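Local structure of immunity protein 52 domain-containing protein (Burkholderia pseudomallei K96243, 4RHO) at residues A[20-25]-A[149-154]; A[173-178]-A[254-259]; A[219-224]-A[241-246]. The protein is of unknown function but belongs to the Imm52 family of immunity proteins and so may neutralise a cognate bacterial toxin. One frame throughout, in Å; residues are numbered along the deposited sequence.

Interaction 1: A[20-25]-A[149-154]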
HETATM    1  N   MSE A  20      -5.977  -8.349   1.026  1.00 45.06           N
HETATM    2  CA  MSE A  20      -5.546  -7.398  -0.017  1.00 42.69           C
HETATM    3  C   MSE A  20      -4.279  -6.626   0.437  1.00 45.10           C
HETATM    4  O   MSE A  20      -4.187  -6.222   1.604  1.00 44.55           O
HETATM    5  CB  MSE A  20      -6.702  -6.406  -0.333  1.00 44.52           C
HETATM    6  CG  MSE A  20      -6.421  -5.478  -1.528  1.00 50.16           C
HETATM    7 SE   MSE A  20      -6.144  -6.434  -3.224  0.75 57.43          SE
HETATM    8  CE  MSE A  20      -7.641  -7.595  -3.165  1.00 55.48           C
ATOM      9  N   GLU A  21      -3.314  -6.431  -0.474  1.00 39.78           N
ATOM     10  CA  GLU A  21      -2.074  -5.746  -0.126  1.00 38.20           C
ATOM     11  C   GLU A  21      -1.716  -4.687  -1.179  1.00 39.44           C
ATOM     12  O   GLU A  21      -1.656  -4.993  -2.373  1.00 39.25           O
ATOM     13  CB  GLU A  21      -0.927  -6.755   0.035  1.00 39.97           C
ATOM     14  CG  GLU A  21       0.312  -6.170   0.699  1.00 51.41           C
ATOM     15  CD  GLU A  21       1.423  -7.171   0.971  1.00 79.42           C
ATOM     16  OE1 GLU A  21       1.404  -8.269   0.362  1.00 82.74           O
ATOM     17  OE2 GLU A  21       2.334  -6.843   1.768  1.00 65.72           O
ATOM     18  N   ILE A  22      -1.496  -3.429  -0.730  1.00 33.75           N
ATOM     19  CA  ILE A  22      -1.107  -2.321  -1.613  1.00 31.43           C
ATOM     20  C   ILE A  22       0.329  -1.887  -1.276  1.00 33.70           C
ATOM     21  O   ILE A  22       0.578  -1.374  -0.183  1.00 33.91           O
ATOM     22  CB  ILE A  22      -2.111  -1.126  -1.499  1.00 33.80           C
ATOM     23  CG1 ILE A  22      -3.580  -1.622  -1.482  1.00 35.01           C
ATOM     24  CG2 ILE A  22      -1.879  -0.115  -2.617  1.00 32.47           C
ATOM     25  CD1 ILE A  22      -4.587  -0.556  -1.120  1.00 40.30           C
ATOM     26  N   LYS A  23       1.280  -2.175  -2.175  1.00 28.42           N
ATOM     27  CA  LYS A  23       2.693  -1.902  -1.927  1.00 28.05           C
ATOM     28  C   LYS A  23       3.204  -0.829  -2.867  1.00 30.75           C
ATOM     29  O   LYS A  23       3.068  -0.961  -4.081  1.00 29.61           O
ATOM     30  CB  LYS A  23       3.529  -3.190  -2.080  1.00 31.72           C
ATOM     31  CG  LYS A  23       3.153  -4.293  -1.082  1.00 47.13           C
ATOM     32  CD  LYS A  23       3.879  -5.622  -1.383  1.00 58.84           C
ATOM     33  CE  LYS A  23       3.369  -6.290  -2.648  1.00 67.97           C
ATOM     34  NZ  LYS A  23       4.050  -7.586  -2.897  1.00 77.64           N
ATOM     35  N   ALA A  24       3.814   0.239  -2.312  1.00 26.82           N
ATOM     36  CA  ALA A  24       4.323   1.341  -3.121  1.00 26.00           C
ATOM     37  C   ALA A  24       5.828   1.556  -2.905  1.00 29.68           C
ATOM     38  O   ALA A  24       6.326   1.391  -1.792  1.00 29.00           O
ATOM     39  CB  ALA A  24       3.565   2.613  -2.800  1.00 26.35           C
HETATM   40  N   MSE A  25       6.549   1.911  -3.980  1.00 25.43           N
HETATM   41  CA  MSE A  25       7.967   2.266  -3.900  1.00 24.27           C
HETATM   42  C   MSE A  25       8.157   3.707  -4.329  1.00 28.23           C
HETATM   43  O   MSE A  25       7.669   4.102  -5.396  1.00 26.92           O
HETATM   44  CB  MSE A  25       8.812   1.334  -4.774  1.00 26.33           C
HETATM   45  CG  MSE A  25       8.678  -0.133  -4.406  1.00 32.57           C
HETATM   46 SE   MSE A  25       9.575  -1.303  -5.684  0.75 39.68          SE
HETATM   47  CE  MSE A  25      11.387  -0.928  -5.219  1.00 36.64           C
ATOM     48  N   GLN A 149     -13.523   0.562  -8.187  1.00 41.02           N
ATOM     49  CA  GLN A 149     -13.421   2.016  -8.050  1.00 40.29           C
ATOM     50  C   GLN A 149     -13.001   2.399  -6.620  1.00 43.04           C
ATOM     51  O   GLN A 149     -12.234   3.344  -6.440  1.00 42.71           O
ATOM     52  CB  GLN A 149     -14.753   2.692  -8.423  1.00 42.97           C
ATOM     53  CG  GLN A 149     -14.661   4.226  -8.504  1.00 62.95           C
ATOM     54  CD  GLN A 149     -13.641   4.679  -9.529  1.00 83.27           C
ATOM     55  OE1 GLN A 149     -13.741   4.371 -10.725  1.00 80.86           O
ATOM     56  NE2 GLN A 149     -12.649   5.443  -9.083  1.00 71.28           N
ATOM     57  N   ASP A 150     -13.463   1.625  -5.608  1.00 39.13           N
ATOM     58  CA  ASP A 150     -13.091   1.858  -4.210  1.00 38.98           C
ATOM     59  C   ASP A 150     -11.578   1.665  -4.005  1.00 40.67           C
ATOM     60  O   ASP A 150     -10.943   2.483  -3.341  1.00 39.84           O
ATOM     61  CB  ASP A 150     -13.881   0.927  -3.272  1.00 42.03           C
ATOM     62  CG  ASP A 150     -15.380   1.211  -3.240  1.00 53.67           C
ATOM     63  OD1 ASP A 150     -15.774   2.363  -3.535  1.00 53.72           O
ATOM     64  OD2 ASP A 150     -16.143   0.313  -2.831  1.00 62.26           O
ATOM     65  N   LEU A 151     -10.989   0.605  -4.628  1.00 35.94           N
ATOM     66  CA  LEU A 151      -9.542   0.357  -4.549  1.00 34.24           C
ATOM     67  C   LEU A 151      -8.765   1.430  -5.320  1.00 36.19           C
ATOM     68  O   LEU A 151      -7.708   1.875  -4.864  1.00 34.87           O
ATOM     69  CB  LEU A 151      -9.197  -1.040  -5.094  1.00 33.90           C
ATOM     70  CG  LEU A 151      -7.727  -1.464  -4.925  1.00 37.58           C
ATOM     71  CD1 LEU A 151      -7.357  -1.587  -3.446  1.00 37.87           C
ATOM     72  CD2 LEU A 151      -7.448  -2.756  -5.651  1.00 39.35           C
ATOM     73  N   ALA A 152      -9.295   1.851  -6.490  1.00 32.18           N
ATOM     74  CA  ALA A 152      -8.692   2.921  -7.286  1.00 31.11           C
ATOM     75  C   ALA A 152      -8.579   4.206  -6.469  1.00 34.24           C
ATOM     76  O   ALA A 152      -7.549   4.876  -6.520  1.00 33.98           O
ATOM     77  CB  ALA A 152      -9.520   3.169  -8.540  1.00 32.15           C
ATOM     78  N   ASP A 153      -9.623   4.514  -5.650  1.00 30.75           N
ATOM     79  CA  ASP A 153      -9.629   5.704  -4.788  1.00 31.18           C
ATOM     80  C   ASP A 153      -8.517   5.631  -3.741  1.00 33.16           C
ATOM     81  O   ASP A 153      -7.875   6.644  -3.450  1.00 32.75           O
ATOM     82  CB  ASP A 153     -10.997   5.868  -4.092  1.00 34.53           C
ATOM     83  CG  ASP A 153     -12.135   6.250  -5.034  1.00 45.72           C
ATOM     84  OD1 ASP A 153     -11.842   6.740  -6.155  1.00 45.09           O
ATOM     85  OD2 ASP A 153     -13.308   6.137  -4.620  1.00 52.78           O
ATOM     86  N   VAL A 154      -8.298   4.441  -3.160  1.00 29.06           N
ATOM     87  CA  VAL A 154      -7.260   4.257  -2.142  1.00 28.64           C
ATOM     88  C   VAL A 154      -5.861   4.379  -2.788  1.00 30.82           C
ATOM     89  O   VAL A 154      -5.001   5.079  -2.252  1.00 30.18           O
ATOM     90  CB  VAL A 154      -7.427   2.908  -1.390  1.00 32.70           C
ATOM     91  CG1 VAL A 154      -6.301   2.703  -0.373  1.00 32.26           C
ATOM     92  CG2 VAL A 154      -8.793   2.835  -0.704  1.00 33.52           C
TER
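Met20, present as selenomethionine, begins the contact by bringing its CG to 4.4 Å from Leu151 CD1, a loose apolar approach. The motif is a helix lying on a sheet: strand 20-26, in the middle of the antiparallel sheet, packs against the first turns of helix 148-162. The two short segments are inclined by 31° in their N-to-C directions, and their axes pass 11.2 Å apart. Trp188 touches both Met20 and Leu151 and so adds to the same hydrophobic cluster. A triethylene glycol, probably from the crystallisation liquor, lies about 4 Å from the Met20 side chain.

Two residues on, Ile22 supplies most of the strand's share. With CG1 set beside the backbone N (chi1 -43°) and the branch extended beyond it, the terminal CD1 is delivered into the notch between two helix side chains one turn apart. It lies 3.8 Å from Leu151 CD1, where the two side chains run past each other in opposite directions. On the helix side Leu151 holds its CG anti to the backbone N (chi1 -174°), which sends CD1 towards the strand, and this one methyl serves both Met20 and Ile22.

The helix is two-faced here. Leu151 and Val154 are buried against the strand, while Asp150 and Asp153 both form salt bridges with Lys53. Val154 crosses the Ile22 side chain at about a right angle, and its CG1, anti to the backbone N, stands 3.8 Å from Ile22 CD1.

Interaction 2: A[173-178]-A[254-259]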
ATOM      1  N   GLY A 173      -0.242 -13.585  -2.221  1.00 39.82           N
ATOM      2  CA  GLY A 173      -0.017 -14.823  -2.955  1.00 39.71           C
ATOM      3  C   GLY A 173      -0.013 -14.654  -4.466  1.00 40.29           C
ATOM      4  O   GLY A 173       0.262 -15.613  -5.194  1.00 40.33           O
ATOM      5  N   TYR A 174      -0.321 -13.427  -4.963  1.00 34.39           N
ATOM      6  CA  TYR A 174      -0.330 -13.191  -6.411  1.00 33.02           C
ATOM      7  C   TYR A 174       1.097 -13.147  -6.981  1.00 35.82           C
ATOM      8  O   TYR A 174       1.289 -13.439  -8.163  1.00 35.25           O
ATOM      9  CB  TYR A 174      -1.085 -11.891  -6.778  1.00 32.70           C
ATOM     10  CG  TYR A 174      -1.000 -11.581  -8.260  1.00 32.58           C
ATOM     11  CD1 TYR A 174      -1.722 -12.332  -9.190  1.00 34.67           C
ATOM     12  CD2 TYR A 174      -0.056 -10.679  -8.749  1.00 31.73           C
ATOM     13  CE1 TYR A 174      -1.507 -12.190 -10.559  1.00 34.19           C
ATOM     14  CE2 TYR A 174       0.165 -10.532 -10.119  1.00 32.23           C
ATOM     15  CZ  TYR A 174      -0.576 -11.280 -11.020  1.00 38.14           C
ATOM     16  OH  TYR A 174      -0.376 -11.133 -12.370  1.00 38.92           O
ATOM     17  N   PHE A 175       2.096 -12.744  -6.152  1.00 31.78           N
ATOM     18  CA  PHE A 175       3.496 -12.646  -6.602  1.00 31.28           C
ATOM     19  C   PHE A 175       3.985 -13.984  -7.212  1.00 36.20           C
ATOM     20  O   PHE A 175       4.739 -13.976  -8.186  1.00 37.07           O
ATOM     21  CB  PHE A 175       4.421 -12.219  -5.440  1.00 32.88           C
ATOM     22  CG  PHE A 175       5.890 -12.198  -5.811  1.00 34.81           C
ATOM     23  CD1 PHE A 175       6.444 -11.102  -6.465  1.00 36.96           C
ATOM     24  CD2 PHE A 175       6.703 -13.302  -5.567  1.00 38.39           C
ATOM     25  CE1 PHE A 175       7.786 -11.108  -6.862  1.00 38.25           C
ATOM     26  CE2 PHE A 175       8.047 -13.300  -5.955  1.00 41.89           C
ATOM     27  CZ  PHE A 175       8.580 -12.201  -6.596  1.00 39.15           C
ATOM     28  N   ASP A 176       3.553 -15.119  -6.640  1.00 32.29           N
ATOM     29  CA  ASP A 176       3.933 -16.438  -7.154  1.00 33.27           C
ATOM     30  C   ASP A 176       3.248 -16.729  -8.510  1.00 36.51           C
ATOM     31  O   ASP A 176       3.672 -17.633  -9.229  1.00 35.53           O
ATOM     32  CB  ASP A 176       3.580 -17.539  -6.134  1.00 36.63           C
ATOM     33  CG  ASP A 176       4.435 -17.510  -4.870  1.00 48.06           C
ATOM     34  OD1 ASP A 176       5.537 -16.905  -4.907  1.00 46.51           O
ATOM     35  OD2 ASP A 176       4.051 -18.173  -3.882  1.00 57.56           O
ATOM     36  N   LYS A 177       2.223 -15.918  -8.875  1.00 32.11           N
ATOM     37  CA  LYS A 177       1.444 -16.141 -10.093  1.00 31.41           C
ATOM     38  C   LYS A 177       1.822 -15.131 -11.218  1.00 33.77           C
ATOM     39  O   LYS A 177       1.455 -15.347 -12.377  1.00 33.84           O
ATOM     40  CB  LYS A 177      -0.069 -16.046  -9.785  1.00 33.17           C
ATOM     41  CG  LYS A 177      -0.574 -17.117  -8.798  1.00 39.09           C
ATOM     42  CD  LYS A 177      -0.744 -18.484  -9.470  1.00 44.05           C
ATOM     43  CE  LYS A 177      -1.260 -19.542  -8.511  1.00 51.89           C
ATOM     44  NZ  LYS A 177      -0.231 -19.937  -7.505  1.00 58.64           N
ATOM     45  N   GLN A 178       2.539 -14.026 -10.873  1.00 28.53           N
ATOM     46  CA  GLN A 178       2.896 -13.004 -11.876  1.00 28.04           C
ATOM     47  C   GLN A 178       3.973 -13.543 -12.867  1.00 33.79           C
ATOM     48  O   GLN A 178       4.767 -14.411 -12.504  1.00 33.22           O
ATOM     49  CB  GLN A 178       3.372 -11.691 -11.202  1.00 28.43           C
ATOM     50  CG  GLN A 178       4.699 -11.803 -10.448  1.00 36.59           C
ATOM     51  CD  GLN A 178       4.994 -10.540  -9.659  1.00 44.56           C
ATOM     52  OE1 GLN A 178       4.163 -10.053  -8.881  1.00 32.49           O
ATOM     53  NE2 GLN A 178       6.201 -10.015  -9.803  1.00 34.88           N
ATOM     54  N   PRO A 254       9.377  -1.505 -15.542  1.00 33.30           N
ATOM     55  CA  PRO A 254      10.782  -1.532 -15.108  1.00 34.40           C
ATOM     56  C   PRO A 254      11.076  -2.717 -14.197  1.00 38.86           C
ATOM     57  O   PRO A 254      10.163  -3.275 -13.598  1.00 37.81           O
ATOM     58  CB  PRO A 254      10.943  -0.207 -14.365  1.00 35.95           C
ATOM     59  CG  PRO A 254       9.591   0.076 -13.806  1.00 39.13           C
ATOM     60  CD  PRO A 254       8.584  -0.509 -14.780  1.00 34.40           C
ATOM     61  N   ALA A 255      12.355  -3.082 -14.066  1.00 36.92           N
ATOM     62  CA  ALA A 255      12.768  -4.124 -13.116  1.00 36.89           C
ATOM     63  C   ALA A 255      12.830  -3.556 -11.711  1.00 38.79           C
ATOM     64  O   ALA A 255      13.150  -2.378 -11.542  1.00 37.37           O
ATOM     65  CB  ALA A 255      14.125  -4.691 -13.515  1.00 38.79           C
ATOM     66  N   TYR A 256      12.488  -4.376 -10.690  1.00 36.08           N
ATOM     67  CA  TYR A 256      12.530  -3.938  -9.281  1.00 36.33           C
ATOM     68  C   TYR A 256      13.885  -3.285  -8.938  1.00 42.86           C
ATOM     69  O   TYR A 256      13.925  -2.286  -8.220  1.00 42.60           O
ATOM     70  CB  TYR A 256      12.277  -5.125  -8.331  1.00 37.21           C
ATOM     71  CG  TYR A 256      10.849  -5.628  -8.316  1.00 37.03           C
ATOM     72  CD1 TYR A 256       9.813  -4.829  -7.830  1.00 37.93           C
ATOM     73  CD2 TYR A 256      10.560  -6.963  -8.587  1.00 37.88           C
ATOM     74  CE1 TYR A 256       8.510  -5.315  -7.727  1.00 37.78           C
ATOM     75  CE2 TYR A 256       9.261  -7.461  -8.483  1.00 37.90           C
ATOM     76  CZ  TYR A 256       8.244  -6.639  -8.037  1.00 44.05           C
ATOM     77  OH  TYR A 256       6.970  -7.135  -7.915  1.00 45.14           O
ATOM     78  N   VAL A 257      14.988  -3.867  -9.443  1.00 41.67           N
ATOM     79  CA  VAL A 257      16.350  -3.397  -9.153  1.00 43.14           C
ATOM     80  C   VAL A 257      16.600  -2.006  -9.796  1.00 47.21           C
ATOM     81  O   VAL A 257      17.376  -1.216  -9.266  1.00 47.74           O
ATOM     82  CB  VAL A 257      17.411  -4.438  -9.637  1.00 48.90           C
ATOM     83  CG1 VAL A 257      18.830  -3.975  -9.306  1.00 50.59           C
ATOM     84  CG2 VAL A 257      17.140  -5.814  -9.039  1.00 48.76           C
ATOM     85  N   ASP A 258      15.939  -1.722 -10.930  1.00 44.12           N
ATOM     86  CA  ASP A 258      16.159  -0.478 -11.681  1.00 44.81           C
ATOM     87  C   ASP A 258      15.326   0.707 -11.106  1.00 47.14           C
ATOM     88  O   ASP A 258      15.566   1.860 -11.473  1.00 46.87           O
ATOM     89  CB  ASP A 258      15.819  -0.685 -13.172  1.00 47.29           C
ATOM     90  CG  ASP A 258      16.656  -1.764 -13.849  1.00 59.80           C
ATOM     91  OD1 ASP A 258      17.745  -2.092 -13.321  1.00 61.59           O
ATOM     92  OD2 ASP A 258      16.245  -2.242 -14.930  1.00 66.34           O
ATOM     93  N   ILE A 259      14.350   0.412 -10.220  1.00 42.09           N
ATOM     94  CA  ILE A 259      13.477   1.444  -9.643  1.00 42.61           C
ATOM     95  C   ILE A 259      14.282   2.341  -8.653  1.00 57.18           C
ATOM     96  O   ILE A 259      14.997   1.789  -7.794  1.00 60.97           O
ATOM     97  CB  ILE A 259      12.235   0.787  -8.952  1.00 44.72           C
ATOM     98  CG1 ILE A 259      11.349   0.043  -9.999  1.00 44.98           C
ATOM     99  CG2 ILE A 259      11.417   1.833  -8.175  1.00 45.08           C
ATOM    100  CD1 ILE A 259      10.226  -0.835  -9.389  1.00 51.24           C
ATOM    101  OXT ILE A 259      14.249   3.580  -8.812  1.00 71.42           O
TER
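Tyr256 meets Phe175 and Gln178 in a sparse, partly buried contact that joins two loops. Segment 173-178 belongs to the connection between strands 166-171 and 189-192 of the antiparallel sheet, and segment 254-259 is the C-terminal tail beyond helix 234-249. Each loop contains a type I turn: Lys177 N donates to Tyr174 O at 2.7 Å, and Asp258 N to Ala255 O at 2.9 Å. The backbones stay well apart, with the CA atoms of Phe175 and Tyr256 separated by 12.8 Å, so long side chains have to bridge the distance.

Tyr256 reaches furthest. Its hydroxyl is hydrogen-bonded to Glu168, on strand 166-171, which anchors the phenol end beside the sheet, and Pro184 and Met25 touch the same side chain. Backbone bonding between Tyr256 and Asp182 further ties the tail to the loop, and the terminal carboxylate of Ile259 forms a salt bridge with Arg27.

Phe175 arrives obliquely with its edge: Tyr256 OH lies near the plane of the phenyl ring, and the carbons Phe175 CE1 and Tyr256 CE2 approach to 4.3 Å. This is an apolar touch and not a ring stack.

Gln178 comes from the opposite direction to Tyr256. Its CG is wedged between backbone N and carbonyl carbon (chi1 67°), and the chain then extends straight, carrying the amide to the rim of the phenol with the two planes only 22° apart. NE2 donates to Phe180 O, which fixes the amide's rotation. Towards the tyrosine the amide makes a close polar approach without a hydrogen bond, Gln178 NE2 lying 3.5 Å from Tyr256 OH.

Interaction 3: A[219-224]-A[241-246]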
ATOM      1  N   THR A 219      -0.833   6.396 -14.600  1.00 28.65           N
ATOM      2  CA  THR A 219      -2.022   5.643 -14.979  1.00 28.53           C
ATOM      3  C   THR A 219      -2.169   4.425 -14.091  1.00 31.57           C
ATOM      4  O   THR A 219      -1.186   3.724 -13.844  1.00 31.55           O
ATOM      5  CB  THR A 219      -1.944   5.225 -16.487  1.00 37.59           C
ATOM      6  OG1 THR A 219      -1.570   6.352 -17.277  1.00 38.73           O
ATOM      7  CG2 THR A 219      -3.261   4.641 -17.006  1.00 37.83           C
ATOM      8  N   ILE A 220      -3.397   4.150 -13.621  1.00 27.66           N
ATOM      9  CA  ILE A 220      -3.692   2.898 -12.927  1.00 26.92           C
ATOM     10  C   ILE A 220      -4.205   1.881 -13.941  1.00 30.80           C
ATOM     11  O   ILE A 220      -5.171   2.160 -14.665  1.00 30.59           O
ATOM     12  CB  ILE A 220      -4.711   3.109 -11.766  1.00 30.16           C
ATOM     13  CG1 ILE A 220      -4.183   4.121 -10.737  1.00 29.87           C
ATOM     14  CG2 ILE A 220      -5.065   1.759 -11.095  1.00 31.93           C
ATOM     15  CD1 ILE A 220      -5.231   4.583  -9.725  1.00 33.09           C
ATOM     16  N   ILE A 221      -3.526   0.746 -14.054  1.00 27.01           N
ATOM     17  CA  ILE A 221      -3.920  -0.304 -14.975  1.00 26.86           C
ATOM     18  C   ILE A 221      -4.756  -1.344 -14.229  1.00 29.50           C
ATOM     19  O   ILE A 221      -4.301  -1.889 -13.224  1.00 27.93           O
ATOM     20  CB  ILE A 221      -2.673  -0.940 -15.642  1.00 30.28           C
ATOM     21  CG1 ILE A 221      -1.693   0.155 -16.147  1.00 31.31           C
ATOM     22  CG2 ILE A 221      -3.088  -1.891 -16.778  1.00 30.89           C
ATOM     23  CD1 ILE A 221      -0.280  -0.334 -16.361  1.00 41.98           C
ATOM     24  N   VAL A 222      -6.010  -1.567 -14.676  1.00 25.71           N
ATOM     25  CA  VAL A 222      -6.915  -2.488 -13.987  1.00 25.50           C
ATOM     26  C   VAL A 222      -7.156  -3.747 -14.852  1.00 30.90           C
ATOM     27  O   VAL A 222      -7.476  -3.637 -16.042  1.00 30.21           O
ATOM     28  CB  VAL A 222      -8.255  -1.796 -13.608  1.00 29.03           C
ATOM     29  CG1 VAL A 222      -9.120  -2.714 -12.753  1.00 29.08           C
ATOM     30  CG2 VAL A 222      -8.001  -0.472 -12.888  1.00 28.47           C
ATOM     31  N   SER A 223      -6.983  -4.935 -14.252  1.00 28.06           N
ATOM     32  CA  SER A 223      -7.153  -6.203 -14.961  1.00 28.38           C
ATOM     33  C   SER A 223      -8.592  -6.702 -14.871  1.00 32.92           C
ATOM     34  O   SER A 223      -9.073  -7.342 -15.797  1.00 33.24           O
ATOM     35  CB  SER A 223      -6.203  -7.259 -14.396  1.00 30.47           C
ATOM     36  OG  SER A 223      -6.475  -7.507 -13.026  1.00 31.62           O
ATOM     37  N   VAL A 224      -9.240  -6.506 -13.701  1.00 30.06           N
ATOM     38  CA  VAL A 224     -10.595  -7.018 -13.458  1.00 30.78           C
ATOM     39  C   VAL A 224     -11.482  -5.891 -12.898  1.00 35.34           C
ATOM     40  O   VAL A 224     -11.094  -5.217 -11.948  1.00 34.09           O
ATOM     41  CB  VAL A 224     -10.568  -8.253 -12.499  1.00 35.05           C
ATOM     42  CG1 VAL A 224     -11.975  -8.735 -12.188  1.00 36.29           C
ATOM     43  CG2 VAL A 224      -9.728  -9.386 -13.088  1.00 34.82           C
ATOM     44  N   ASN A 241      -1.701 -11.595 -16.158  1.00 24.99           N
ATOM     45  CA  ASN A 241      -0.476 -12.103 -16.782  1.00 25.02           C
ATOM     46  C   ASN A 241      -0.308 -11.549 -18.215  1.00 29.28           C
ATOM     47  O   ASN A 241       0.786 -11.110 -18.578  1.00 29.10           O
ATOM     48  CB  ASN A 241      -0.475 -13.641 -16.801  1.00 25.91           C
ATOM     49  CG  ASN A 241      -0.174 -14.272 -15.454  1.00 39.20           C
ATOM     50  OD1 ASN A 241       0.242 -13.605 -14.495  1.00 39.68           O
ATOM     51  ND2 ASN A 241      -0.334 -15.569 -15.369  1.00 31.14           N
ATOM     52  N   ARG A 242      -1.409 -11.536 -19.013  1.00 25.96           N
ATOM     53  CA  ARG A 242      -1.392 -10.990 -20.381  1.00 25.48           C
ATOM     54  C   ARG A 242      -1.009  -9.504 -20.383  1.00 29.66           C
ATOM     55  O   ARG A 242      -0.264  -9.059 -21.264  1.00 30.32           O
ATOM     56  CB  ARG A 242      -2.758 -11.177 -21.052  1.00 24.27           C
ATOM     57  CG  ARG A 242      -3.046 -12.623 -21.472  1.00 27.57           C
ATOM     58  CD  ARG A 242      -4.486 -12.785 -21.902  1.00 30.96           C
ATOM     59  NE  ARG A 242      -4.818 -11.904 -23.025  1.00 43.26           N
ATOM     60  CZ  ARG A 242      -6.061 -11.604 -23.386  1.00 58.43           C
ATOM     61  NH1 ARG A 242      -7.091 -12.065 -22.687  1.00 46.35           N
ATOM     62  NH2 ARG A 242      -6.281 -10.803 -24.419  1.00 47.44           N
ATOM     63  N   ILE A 243      -1.528  -8.731 -19.404  1.00 25.63           N
ATOM     64  CA  ILE A 243      -1.222  -7.301 -19.293  1.00 24.53           C
ATOM     65  C   ILE A 243       0.270  -7.101 -18.948  1.00 28.54           C
ATOM     66  O   ILE A 243       0.916  -6.226 -19.523  1.00 28.59           O
ATOM     67  CB  ILE A 243      -2.151  -6.611 -18.249  1.00 26.90           C
ATOM     68  CG1 ILE A 243      -3.629  -6.664 -18.710  1.00 27.02           C
ATOM     69  CG2 ILE A 243      -1.701  -5.146 -17.989  1.00 27.01           C
ATOM     70  CD1 ILE A 243      -4.617  -6.202 -17.684  1.00 33.26           C
ATOM     71  N   GLU A 244       0.827  -7.964 -18.056  1.00 25.79           N
ATOM     72  CA  GLU A 244       2.258  -7.906 -17.687  1.00 26.02           C
ATOM     73  C   GLU A 244       3.142  -8.124 -18.912  1.00 31.12           C
ATOM     74  O   GLU A 244       4.082  -7.357 -19.138  1.00 31.20           O
ATOM     75  CB  GLU A 244       2.584  -8.950 -16.605  1.00 27.68           C
ATOM     76  CG  GLU A 244       2.034  -8.585 -15.240  1.00 34.66           C
ATOM     77  CD  GLU A 244       1.855  -9.746 -14.279  1.00 47.52           C
ATOM     78  OE1 GLU A 244       2.139 -10.899 -14.672  1.00 39.28           O
ATOM     79  OE2 GLU A 244       1.358  -9.507 -13.156  1.00 39.72           O
ATOM     80  N   ILE A 245       2.806  -9.138 -19.736  1.00 28.02           N
ATOM     81  CA  ILE A 245       3.543  -9.448 -20.967  1.00 28.64           C
ATOM     82  C   ILE A 245       3.455  -8.258 -21.958  1.00 31.76           C
ATOM     83  O   ILE A 245       4.470  -7.857 -22.527  1.00 31.84           O
ATOM     84  CB  ILE A 245       3.005 -10.767 -21.601  1.00 32.23           C
ATOM     85  CG1 ILE A 245       3.279 -11.985 -20.662  1.00 33.22           C
ATOM     86  CG2 ILE A 245       3.601 -10.994 -23.009  1.00 33.10           C
ATOM     87  CD1 ILE A 245       2.558 -13.321 -21.095  1.00 34.66           C
ATOM     88  N   ARG A 246       2.253  -7.661 -22.102  1.00 27.13           N
ATOM     89  CA  ARG A 246       2.049  -6.502 -22.982  1.00 26.61           C
ATOM     90  C   ARG A 246       2.925  -5.302 -22.536  1.00 31.80           C
ATOM     91  O   ARG A 246       3.578  -4.672 -23.370  1.00 33.10           O
ATOM     92  CB  ARG A 246       0.561  -6.098 -23.004  1.00 24.37           C
ATOM     93  CG  ARG A 246       0.258  -4.887 -23.908  1.00 25.42           C
ATOM     94  CD  ARG A 246       0.403  -5.227 -25.378  1.00 32.01           C
ATOM     95  NE  ARG A 246      -0.576  -6.229 -25.799  1.00 31.12           N
ATOM     96  CZ  ARG A 246      -0.572  -6.808 -26.991  1.00 39.95           C
ATOM     97  NH1 ARG A 246       0.368  -6.509 -27.877  1.00 25.81           N
ATOM     98  NH2 ARG A 246      -1.490  -7.713 -27.298  1.00 30.50           N
TER
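Ser223 OG is held by two backbone carbonyls, hydrogen-bonded to Gly187 O and weakly to Trp188 O, just where strand 215-222 ends. With its hydroxyl turned to these carbonyls, the serine presents its carbon atoms to Ile243 on helix 234-249. The motif is helix-on-sheet: the strand leads through the loop 223-233 into the helix, which folds back over it and buries Ile221, Ser223 and Ile243.

Ile243 is the one helix residue in this segment that makes the contact, and it uses two branches. Its CG2 faces Ile221 CG2 at 3.7 Å; both methyls are anti to their backbone N, and the two side chains slide past each other in opposite directions. Leu207 and Leu247 also touch Ile221, so the meeting of the methyls lies within a wider apolar layer. The CB of Val222 points away from the helix, and its side chain touches Met189 and Ala206, although its carbonyl O still comes to 4.2 Å from Ile243 CD1.

The other branch of Ile243 runs extended beyond CG1 (chi2 172°) and reaches just past the end of the strand, where its CD1 rests 3.7 Å from Ser223 CA and 3.8 Å from Ser223 CB.

The three contacts come from one antiparallel sheet and its surroundings, their centres 13 to 16 Å apart. Interaction 1 closes first along the chain; interaction 3 then falls wholly between the two segments of interaction 2. Interactions 1 and 3 both set a helix on the sheet, apparently on opposite faces: Ile220 CD1 lies 4.0 Å from Ala152 O of helix 148-162, whereas the next residue, Ile221, faces helix 234-249. Interaction 2 borders both. Its tail segment touches the central strand, Ile259 CD1 lying 3.8 Å from Met25 SE, and its loop after strand 166-171 reaches helix 234-249, where Tyr174 OH probably hydrogen-bonds to Glu244.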